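Cytochrome C (Marichromatium purpuratum 984, PDB 5LO9) probably oxidises thiosulfate to tetrathionate and passes the electrons along its c-type hemes to an acceptor, as a fusion of thiosulfate dehydrogenase with its electron-accepting cytochrome. Local coordinates at residues 262-274 with 284-296. Residues are numbered along the deposited sequence; the frame is centred on the assembly and turned at random.
Sequences RLGARLFRHTNTD and DQTCAGCHLDNGR. With HEC (heme c), chain E; EDO (1,2-ethanediol), chain B.
Phe-268 turns its ring in against the heme-binding loop because CG lies trans to the backbone N (chi1 -157°), and the backbone of Cys-287 carries CB over the face of that ring, while chi1 -47°, with SG trans to the carbonyl carbon, sends the sulfur to the heme. Cys-287 CB sits 3.4 Å from the Phe-268 ring centroid, almost on the normal, a CH-pi contact; SG, covalently joined to heme c, is over the same face but farther off. At the ring's edge, near its plane, come His-291 CB and Asn-294 OD1, the latter 3.2 Å from Phe-268 CD2, with the amide turned nearly perpendicular to the ring. With an alanine at Phe-268 the CH-pi contact goes, and a gap is likely to open beside Cys-287 CB and His-291 CB.

Asn-294 uses its other branch on the helix: ND2 gives a nearly straight bond to Ala-265 O (3.3 Å, 173°), which also accepts from Arg-269 N on the opposite face of the carbonyl. Past the ring, Phe-268 O takes the N-H of Ala-288 at 3.1 Å. Thr-271 OG1 bridges the helix end and the loop, donating to Leu-267 O at 2.7 Å and accepting from Cys-287 N at 3.2 Å. Ala-288 CB lies over the centre of the Arg-269 guanidinium, 3.3 Å from CZ, while Arg-269 NH2 reaches a carboxylate oxygen of a second heme.

This is the CxxCH motif of a cytochrome c domain, Cys-287 and Cys-290 holding the heme and His-291 binding its iron, packed on the end of helix 256-269. His-291 ND1 bonds to Ser-301 O, and helix 351-363 packs against the same helix through Leu-263 and Ala-265.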
ATOM      1  N   ARG A 262       6.979  -1.607 -15.029  1.00 39.98           N
ATOM      2  CA  ARG A 262       7.542  -2.573 -15.961  1.00 37.54           C
ATOM      3  C   ARG A 262       8.533  -3.494 -15.257  1.00 38.74           C
ATOM      4  O   ARG A 262       8.523  -4.721 -15.452  1.00 40.47           O
ATOM      5  CB  ARG A 262       8.170  -1.809 -17.113  1.00 42.94           C
ATOM      6  CG  ARG A 262       9.076  -2.600 -18.023  1.00 54.13           C
ATOM      7  CD  ARG A 262       9.574  -1.702 -19.170  1.00 55.27           C
ATOM      8  NE  ARG A 262       8.420  -1.089 -19.808  1.00 65.88           N
ATOM      9  CZ  ARG A 262       8.430   0.056 -20.455  1.00 63.36           C
ATOM     10  NH1 ARG A 262       9.559   0.746 -20.563  1.00 66.83           N
ATOM     11  NH2 ARG A 262       7.294   0.496 -20.982  1.00 72.68           N
ATOM     12  N   LEU A 263       9.378  -2.929 -14.399  1.00 39.76           N
ATOM     13  CA  LEU A 263      10.325  -3.764 -13.668  1.00 35.02           C
ATOM     14  C   LEU A 263       9.588  -4.746 -12.775  1.00 33.34           C
ATOM     15  O   LEU A 263       9.907  -5.930 -12.749  1.00 33.98           O
ATOM     16  CB  LEU A 263      11.257  -2.901 -12.827  1.00 37.91           C
ATOM     17  CG  LEU A 263      12.244  -3.697 -11.972  1.00 42.08           C
ATOM     18  CD1 LEU A 263      13.114  -4.487 -12.835  1.00 37.03           C
ATOM     19  CD2 LEU A 263      13.080  -2.771 -11.127  1.00 41.69           C
ATOM     20  N   GLY A 264       8.595  -4.271 -12.029  1.00 32.11           N
ATOM     21  CA  GLY A 264       7.851  -5.178 -11.182  1.00 36.25           C
ATOM     22  C   GLY A 264       7.195  -6.282 -11.986  1.00 35.77           C
ATOM     23  O   GLY A 264       7.127  -7.433 -11.550  1.00 37.65           O
ATOM     24  N   ALA A 265       6.707  -5.955 -13.173  1.00 32.06           N
ATOM     25  CA  ALA A 265       6.164  -7.002 -14.023  1.00 35.85           C
ATOM     26  C   ALA A 265       7.241  -7.979 -14.447  1.00 34.48           C
ATOM     27  O   ALA A 265       6.969  -9.174 -14.595  1.00 33.93           O
ATOM     28  CB  ALA A 265       5.518  -6.429 -15.271  1.00 39.71           C
ATOM     29  N   ARG A 266       8.466  -7.513 -14.634  1.00 33.82           N
ATOM     30  CA  ARG A 266       9.486  -8.472 -15.038  1.00 34.56           C
ATOM     31  C   ARG A 266      10.046  -9.256 -13.850  1.00 39.62           C
ATOM     32  O   ARG A 266      10.363 -10.442 -13.995  1.00 43.10           O
ATOM     33  CB  ARG A 266      10.564  -7.726 -15.849  1.00 32.21           C
ATOM     34  CG  ARG A 266      11.995  -7.783 -15.410  1.00 40.20           C
ATOM     35  CD  ARG A 266      12.961  -7.700 -16.623  1.00 47.11           C
ATOM     36  NE  ARG A 266      13.866  -8.854 -16.557  1.00 62.46           N
ATOM     37  CZ  ARG A 266      14.107  -9.709 -17.547  1.00 72.05           C
ATOM     38  NH1 ARG A 266      13.509  -9.531 -18.722  1.00 75.51           N
ATOM     39  NH2 ARG A 266      14.947 -10.751 -17.350  1.00 70.72           N
ATOM     40  N   LEU A 267      10.093  -8.669 -12.657  1.00 35.56           N
ATOM     41  CA  LEU A 267      10.485  -9.450 -11.499  1.00 35.89           C
ATOM     42  C   LEU A 267       9.441 -10.504 -11.174  1.00 38.61           C
ATOM     43  O   LEU A 267       9.771 -11.578 -10.670  1.00 31.81           O
ATOM     44  CB  LEU A 267      10.666  -8.544 -10.310  1.00 32.74           C
ATOM     45  CG  LEU A 267      11.753  -7.483 -10.335  1.00 41.19           C
ATOM     46  CD1 LEU A 267      11.789  -6.771  -8.969  1.00 46.80           C
ATOM     47  CD2 LEU A 267      13.068  -8.120 -10.629  1.00 45.17           C
ATOM     48  N   PHE A 268       8.171 -10.183 -11.408  1.00 36.40           N
ATOM     49  CA  PHE A 268       7.100 -11.141 -11.176  1.00 41.59           C
ATOM     50  C   PHE A 268       7.242 -12.360 -12.086  1.00 41.65           C
ATOM     51  O   PHE A 268       7.020 -13.504 -11.661  1.00 34.47           O
ATOM     52  CB  PHE A 268       5.759 -10.444 -11.415  1.00 39.59           C
ATOM     53  CG  PHE A 268       4.592 -11.086 -10.725  1.00 34.92           C
ATOM     54  CD1 PHE A 268       4.241 -10.701  -9.447  1.00 35.28           C
ATOM     55  CD2 PHE A 268       3.835 -12.049 -11.371  1.00 33.45           C
ATOM     56  CE1 PHE A 268       3.144 -11.265  -8.798  1.00 36.14           C
ATOM     57  CE2 PHE A 268       2.740 -12.613 -10.740  1.00 42.34           C
ATOM     58  CZ  PHE A 268       2.395 -12.218  -9.434  1.00 35.49           C
ATOM     59  N   ARG A 269       7.594 -12.120 -13.349  1.00 38.28           N
ATOM     60  CA  ARG A 269       7.681 -13.137 -14.384  1.00 37.58           C
ATOM     61  C   ARG A 269       9.046 -13.836 -14.418  1.00 41.56           C
ATOM     62  O   ARG A 269       9.139 -15.013 -14.802  1.00 40.64           O
ATOM     63  CB  ARG A 269       7.380 -12.469 -15.735  1.00 38.11           C
ATOM     64  CG  ARG A 269       7.437 -13.346 -16.964  1.00 30.48           C
ATOM     65  CD  ARG A 269       6.313 -14.353 -16.999  1.00 33.50           C
ATOM     66  NE  ARG A 269       6.668 -15.614 -16.358  1.00 46.19           N
ATOM     67  CZ  ARG A 269       5.925 -16.716 -16.369  1.00 41.07           C
ATOM     68  NH1 ARG A 269       4.752 -16.756 -16.995  1.00 38.27           N
ATOM     69  NH2 ARG A 269       6.368 -17.784 -15.730  1.00 43.24           N
ATOM     70  N   HIS A 270      10.118 -13.150 -14.045  1.00 43.62           N
ATOM     71  CA  HIS A 270      11.457 -13.712 -14.157  1.00 40.67           C
ATOM     72  C   HIS A 270      12.160 -13.672 -12.815  1.00 36.52           C
ATOM     73  O   HIS A 270      13.347 -13.389 -12.732  1.00 37.93           O
ATOM     74  CB  HIS A 270      12.259 -12.983 -15.225  1.00 44.31           C
ATOM     75  CG  HIS A 270      11.600 -12.993 -16.579  1.00 48.52           C
ATOM     76  ND1 HIS A 270      11.734 -14.039 -17.468  1.00 46.75           N
ATOM     77  CD2 HIS A 270      10.780 -12.097 -17.179  1.00 41.41           C
ATOM     78  CE1 HIS A 270      11.052 -13.773 -18.567  1.00 44.35           C
ATOM     79  NE2 HIS A 270      10.457 -12.605 -18.417  1.00 38.92           N
ATOM     80  N   THR A 271      11.418 -14.015 -11.754  1.00 33.83           N
ATOM     81  CA  THR A 271      11.889 -13.804 -10.394  1.00 33.27           C
ATOM     82  C   THR A 271      13.236 -14.470 -10.161  1.00 43.54           C
ATOM     83  O   THR A 271      14.103 -13.928  -9.452  1.00 43.42           O
ATOM     84  CB  THR A 271      10.875 -14.355  -9.397  1.00 35.58           C
ATOM     85  OG1 THR A 271       9.533 -14.163  -9.879  1.00 34.09           O
ATOM     86  CG2 THR A 271      11.028 -13.619  -8.085  1.00 29.71           C
ATOM     87  N   ASN A 272      13.446 -15.628 -10.776  1.00 39.94           N
ATOM     88  CA  ASN A 272      14.591 -16.459 -10.442  1.00 42.02           C
ATOM     89  C   ASN A 272      15.836 -16.110 -11.248  1.00 39.89           C
ATOM     90  O   ASN A 272      16.929 -16.555 -10.885  1.00 35.55           O
ATOM     91  CB  ASN A 272      14.243 -17.925 -10.679  1.00 41.88           C
ATOM     92  CG  ASN A 272      14.052 -18.224 -12.131  1.00 38.16           C
ATOM     93  OD1 ASN A 272      13.217 -17.628 -12.796  1.00 41.16           O
ATOM     94  ND2 ASN A 272      14.902 -19.074 -12.660  1.00 45.54           N
ATOM     95  N   THR A 273      15.694 -15.326 -12.312  1.00 35.88           N
ATOM     96  CA  THR A 273      16.798 -15.013 -13.204  1.00 42.08           C
ATOM     97  C   THR A 273      17.197 -13.546 -13.240  1.00 39.06           C
ATOM     98  O   THR A 273      18.319 -13.241 -13.668  1.00 45.64           O
ATOM     99  CB  THR A 273      16.458 -15.429 -14.634  1.00 40.08           C
ATOM    100  OG1 THR A 273      15.394 -14.599 -15.110  1.00 48.12           O
ATOM    101  CG2 THR A 273      16.027 -16.843 -14.645  1.00 38.70           C
ATOM    102  N   ASP A 274      16.313 -12.637 -12.871  1.00 39.60           N
ATOM    103  CA  ASP A 274      16.658 -11.229 -12.894  1.00 46.77           C
ATOM    104  C   ASP A 274      17.734 -10.920 -11.845  1.00 49.86           C
ATOM    105  O   ASP A 274      17.622 -11.358 -10.683  1.00 41.06           O
ATOM    106  CB  ASP A 274      15.419 -10.379 -12.648  1.00 42.76           C
ATOM    107  CG  ASP A 274      15.685  -8.907 -12.862  1.00 44.26           C
ATOM    108  OD1 ASP A 274      15.421  -8.415 -13.984  1.00 46.66           O
ATOM    109  OD2 ASP A 274      16.162  -8.251 -11.905  1.00 40.43           O
ATOM    110  N   ASP A 284      13.702 -22.781  -8.173  1.00 38.24           N
ATOM    111  CA  ASP A 284      13.428 -22.591  -9.590  1.00 46.95           C
ATOM    112  C   ASP A 284      11.943 -22.306  -9.792  1.00 42.77           C
ATOM    113  O   ASP A 284      11.237 -23.044 -10.476  1.00 41.61           O
ATOM    114  CB  ASP A 284      13.904 -23.808 -10.394  1.00 42.28           C
ATOM    115  CG  ASP A 284      15.438 -23.919 -10.440  1.00 42.29           C
ATOM    116  OD1 ASP A 284      16.111 -22.866 -10.376  1.00 46.35           O
ATOM    117  OD2 ASP A 284      15.965 -25.039 -10.593  1.00 40.83           O
ATOM    118  N   GLN A 285      11.502 -21.184  -9.236  1.00 41.14           N
ATOM    119  CA  GLN A 285      10.123 -20.750  -9.253  1.00 39.45           C
ATOM    120  C   GLN A 285      10.083 -19.303  -9.715  1.00 36.36           C
ATOM    121  O   GLN A 285      11.104 -18.615  -9.735  1.00 35.31           O
ATOM    122  CB  GLN A 285       9.503 -20.864  -7.874  1.00 31.81           C
ATOM    123  CG  GLN A 285       9.566 -22.260  -7.287  1.00 36.39           C
ATOM    124  CD  GLN A 285       8.679 -23.301  -7.964  1.00 39.42           C
ATOM    125  OE1 GLN A 285       9.132 -24.402  -8.268  1.00 42.84           O
ATOM    126  NE2 GLN A 285       7.412 -22.989  -8.138  1.00 42.23           N
ATOM    127  N   THR A 286       8.890 -18.856 -10.105  1.00 30.23           N
ATOM    128  CA  THR A 286       8.599 -17.446 -10.297  1.00 28.39           C
ATOM    129  C   THR A 286       7.205 -17.182  -9.752  1.00 33.48           C
ATOM    130  O   THR A 286       6.369 -18.085  -9.668  1.00 33.97           O
ATOM    131  CB  THR A 286       8.639 -16.991 -11.759  1.00 34.65           C
ATOM    132  OG1 THR A 286       7.546 -17.591 -12.474  1.00 34.86           O
ATOM    133  CG2 THR A 286       9.967 -17.321 -12.456  1.00 32.92           C
ATOM    134  N   CYS A 287       6.953 -15.912  -9.423  1.00 37.29           N
ATOM    135  CA  CYS A 287       5.639 -15.511  -8.937  1.00 32.91           C
ATOM    136  C   CYS A 287       4.579 -15.903  -9.950  1.00 37.69           C
ATOM    137  O   CYS A 287       3.484 -16.348  -9.590  1.00 37.22           O
ATOM    138  CB  CYS A 287       5.581 -13.989  -8.714  1.00 41.98           C
ATOM    139  SG  CYS A 287       6.947 -13.133  -7.821  1.00 42.33           S
ATOM    140  N   ALA A 288       4.896 -15.719 -11.228  1.00 36.92           N
ATOM    141  CA  ALA A 288       3.936 -15.896 -12.300  1.00 42.77           C
ATOM    142  C   ALA A 288       3.466 -17.339 -12.428  1.00 48.52           C
ATOM    143  O   ALA A 288       2.389 -17.580 -12.989  1.00 48.04           O
ATOM    144  CB  ALA A 288       4.578 -15.439 -13.614  1.00 42.18           C
ATOM    145  N   GLY A 289       4.252 -18.292 -11.922  1.00 42.02           N
ATOM    146  CA  GLY A 289       3.929 -19.694 -12.084  1.00 45.67           C
ATOM    147  C   GLY A 289       2.756 -20.150 -11.236  1.00 43.02           C
ATOM    148  O   GLY A 289       2.130 -21.170 -11.535  1.00 37.86           O
ATOM    149  N   CYS A 290       2.509 -19.480 -10.120  1.00 36.49           N
ATOM    150  CA  CYS A 290       1.348 -19.782  -9.309  1.00 36.95           C
ATOM    151  C   CYS A 290       0.265 -18.716  -9.413  1.00 39.72           C
ATOM    152  O   CYS A 290      -0.805 -18.891  -8.827  1.00 45.33           O
ATOM    153  CB  CYS A 290       1.752 -19.946  -7.848  1.00 31.33           C
ATOM    154  SG  CYS A 290       3.013 -21.207  -7.548  1.00 37.22           S
ATOM    155  N   HIS A 291       0.533 -17.597 -10.095  1.00 37.61           N
ATOM    156  CA  HIS A 291      -0.380 -16.449 -10.195  1.00 38.94           C
ATOM    157  C   HIS A 291      -0.479 -16.143 -11.689  1.00 42.71           C
ATOM    158  O   HIS A 291       0.219 -15.278 -12.235  1.00 38.33           O
ATOM    159  CB  HIS A 291       0.102 -15.228  -9.393  1.00 36.93           C
ATOM    160  CG  HIS A 291       0.267 -15.474  -7.922  1.00 36.48           C
ATOM    161  ND1 HIS A 291      -0.797 -15.462  -7.048  1.00 37.89           N
ATOM    162  CD2 HIS A 291       1.374 -15.687  -7.164  1.00 36.91           C
ATOM    163  CE1 HIS A 291      -0.355 -15.670  -5.815  1.00 38.91           C
ATOM    164  NE2 HIS A 291       0.959 -15.806  -5.856  1.00 35.32           N
ATOM    165  N   LEU A 292      -1.347 -16.883 -12.362  1.00 41.37           N
ATOM    166  CA  LEU A 292      -1.270 -16.989 -13.808  1.00 44.58           C
ATOM    167  C   LEU A 292      -1.591 -15.668 -14.529  1.00 40.89           C
ATOM    168  O   LEU A 292      -2.257 -14.762 -14.012  1.00 38.04           O
ATOM    169  CB  LEU A 292      -2.215 -18.085 -14.253  1.00 37.01           C
ATOM    170  CG  LEU A 292      -1.948 -19.428 -13.603  1.00 42.39           C
ATOM    171  CD1 LEU A 292      -2.957 -20.404 -14.119  1.00 33.69           C
ATOM    172  CD2 LEU A 292      -0.544 -19.891 -13.909  1.00 41.15           C
ATOM    173  N   ASP A 293      -1.134 -15.600 -15.772  1.00 42.57           N
ATOM    174  CA  ASP A 293      -1.216 -14.390 -16.583  1.00 42.41           C
ATOM    175  C   ASP A 293      -0.506 -13.248 -15.870  1.00 40.00           C
ATOM    176  O   ASP A 293      -0.955 -12.097 -15.875  1.00 43.32           O
ATOM    177  CB  ASP A 293      -2.662 -14.011 -16.935  1.00 41.98           C
ATOM    178  CG  ASP A 293      -2.725 -13.058 -18.124  1.00 43.32           C
ATOM    179  OD1 ASP A 293      -1.653 -12.883 -18.764  1.00 45.78           O
ATOM    180  OD2 ASP A 293      -3.815 -12.520 -18.443  1.00 37.60           O
ATOM    181  N   ASN A 294       0.596 -13.594 -15.220  1.00 40.61           N
ATOM    182  CA  ASN A 294       1.472 -12.618 -14.561  1.00 42.61           C
ATOM    183  C   ASN A 294       0.714 -11.802 -13.519  1.00 43.07           C
ATOM    184  O   ASN A 294       0.947 -10.606 -13.339  1.00 46.84           O
ATOM    185  CB  ASN A 294       2.151 -11.718 -15.585  1.00 37.14           C
ATOM    186  CG  ASN A 294       3.560 -11.339 -15.173  1.00 37.62           C
ATOM    187  OD1 ASN A 294       4.280 -12.139 -14.557  1.00 37.25           O
ATOM    188  ND2 ASN A 294       3.979 -10.131 -15.548  1.00 37.48           N
ATOM    189  N   GLY A 295      -0.160 -12.481 -12.791  1.00 43.99           N
ATOM    190  CA  GLY A 295      -0.892 -11.868 -11.727  1.00 37.53           C
ATOM    191  C   GLY A 295      -2.229 -11.325 -12.127  1.00 38.08           C
ATOM    192  O   GLY A 295      -2.902 -10.742 -11.277  1.00 43.26           O
ATOM    193  N   ARG A 296      -2.683 -11.557 -13.362  1.00 35.41           N
ATOM    194  CA  ARG A 296      -3.955 -10.964 -13.787  1.00 42.19           C
ATOM    195  C   ARG A 296      -5.151 -11.905 -13.721  1.00 40.70           C
ATOM    196  O   ARG A 296      -6.288 -11.424 -13.781  1.00 42.71           O
ATOM    197  CB  ARG A 296      -3.856 -10.449 -15.216  1.00 39.66           C
ATOM    198  CG  ARG A 296      -2.698  -9.503 -15.490  1.00 44.65           C
ATOM    199  CD  ARG A 296      -2.523  -9.302 -16.953  1.00 38.80           C
ATOM    200  NE  ARG A 296      -1.888  -8.048 -17.320  1.00 44.59           N
ATOM    201  CZ  ARG A 296      -2.547  -6.923 -17.560  1.00 45.97           C
ATOM    202  NH1 ARG A 296      -3.874  -6.858 -17.434  1.00 38.84           N
ATOM    203  NH2 ARG A 296      -1.864  -5.856 -17.908  1.00 51.29           N
TER
HETATM  204 FE   HEC E1003       2.040 -16.016  -3.953  1.00 47.04          FE
HETATM  205  CHA HEC E1003      -0.908 -15.552  -2.098  1.00 38.93           C
HETATM  206  CHB HEC E1003       2.515 -12.552  -4.126  1.00 32.99           C
HETATM  207  CHC HEC E1003       5.135 -16.499  -5.581  1.00 34.12           C
HETATM  208  CHD HEC E1003       1.371 -19.383  -4.144  1.00 34.97           C
HETATM  209  NA  HEC E1003       0.980 -14.371  -3.245  1.00 36.84           N
HETATM  210  C1A HEC E1003      -0.139 -14.398  -2.530  1.00 39.05           C
HETATM  211  C2A HEC E1003      -0.635 -13.053  -2.163  1.00 37.41           C
HETATM  212  C3A HEC E1003       0.353 -12.170  -2.758  1.00 31.77           C
HETATM  213  C4A HEC E1003       1.325 -13.082  -3.411  1.00 34.84           C
HETATM  214  CMA HEC E1003       0.346 -10.684  -2.727  1.00 35.49           C
HETATM  215  CAA HEC E1003      -1.890 -12.711  -1.401  1.00 39.57           C
HETATM  216  CBA HEC E1003      -3.098 -12.985  -2.291  1.00 33.86           C
HETATM  217  CGA HEC E1003      -4.389 -12.519  -1.638  1.00 37.48           C
HETATM  218  O1A HEC E1003      -5.378 -12.368  -2.389  1.00 28.28           O
HETATM  219  O2A HEC E1003      -4.439 -12.324  -0.386  1.00 37.06           O
HETATM  220  NB  HEC E1003       3.548 -14.789  -4.713  1.00 37.14           N
HETATM  221  C1B HEC E1003       3.543 -13.438  -4.683  1.00 37.08           C
HETATM  222  C2B HEC E1003       4.747 -12.848  -5.276  1.00 30.60           C
HETATM  223  C3B HEC E1003       5.518 -14.010  -5.695  1.00 34.52           C
HETATM  224  C4B HEC E1003       4.685 -15.156  -5.285  1.00 31.80           C
HETATM  225  CMB HEC E1003       5.075 -11.408  -5.444  1.00 38.33           C
HETATM  226  CAB HEC E1003       6.858 -14.009  -6.356  1.00 36.16           C
HETATM  227  CBB HEC E1003       7.859 -13.410  -5.368  1.00 34.73           C
HETATM  228  NC  HEC E1003       3.083 -17.657  -4.715  1.00 43.70           N
HETATM  229  C1C HEC E1003       4.270 -17.658  -5.341  1.00 36.97           C
HETATM  230  C2C HEC E1003       4.669 -18.997  -5.832  1.00 31.13           C
HETATM  231  C3C HEC E1003       3.552 -19.850  -5.392  1.00 35.17           C
HETATM  232  C4C HEC E1003       2.627 -18.904  -4.728  1.00 32.01           C
HETATM  233  CMC HEC E1003       5.934 -19.345  -6.574  1.00 36.56           C
HETATM  234  CAC HEC E1003       3.304 -21.332  -5.605  1.00 36.03           C
HETATM  235  CBC HEC E1003       4.486 -22.155  -5.202  1.00 43.66           C
HETATM  236  ND  HEC E1003       0.508 -17.231  -3.227  1.00 43.60           N
HETATM  237  C1D HEC E1003       0.433 -18.540  -3.406  1.00 36.72           C
HETATM  238  C2D HEC E1003      -0.768 -19.133  -2.792  1.00 40.61           C
HETATM  239  C3D HEC E1003      -1.478 -18.009  -2.158  1.00 40.88           C
HETATM  240  C4D HEC E1003      -0.563 -16.886  -2.504  1.00 42.11           C
HETATM  241  CMD HEC E1003      -1.105 -20.584  -2.825  1.00 46.59           C
HETATM  242  CAD HEC E1003      -2.783 -17.982  -1.381  1.00 45.00           C
HETATM  243  CBD HEC E1003      -2.838 -18.901  -0.142  1.00 69.31           C
HETATM  244  CGD HEC E1003      -1.855 -18.630   1.016  1.00 84.74           C
HETATM  245  O1D HEC E1003      -0.603 -18.527   0.842  1.00 78.31           O
HETATM  246  O2D HEC E1003      -2.337 -18.556   2.180  1.00 93.03           O
HETATM  247  C1  EDO B1021       3.329  -7.987 -18.210  1.00 32.28           C
HETATM  248  O1  EDO B1021       3.314  -9.363 -18.533  1.00 44.40           O
HETATM  249  C2  EDO B1021       1.900  -7.551 -17.847  1.00 56.87           C
HETATM  250  O2  EDO B1021       1.532  -7.271 -16.475  1.00 51.47           O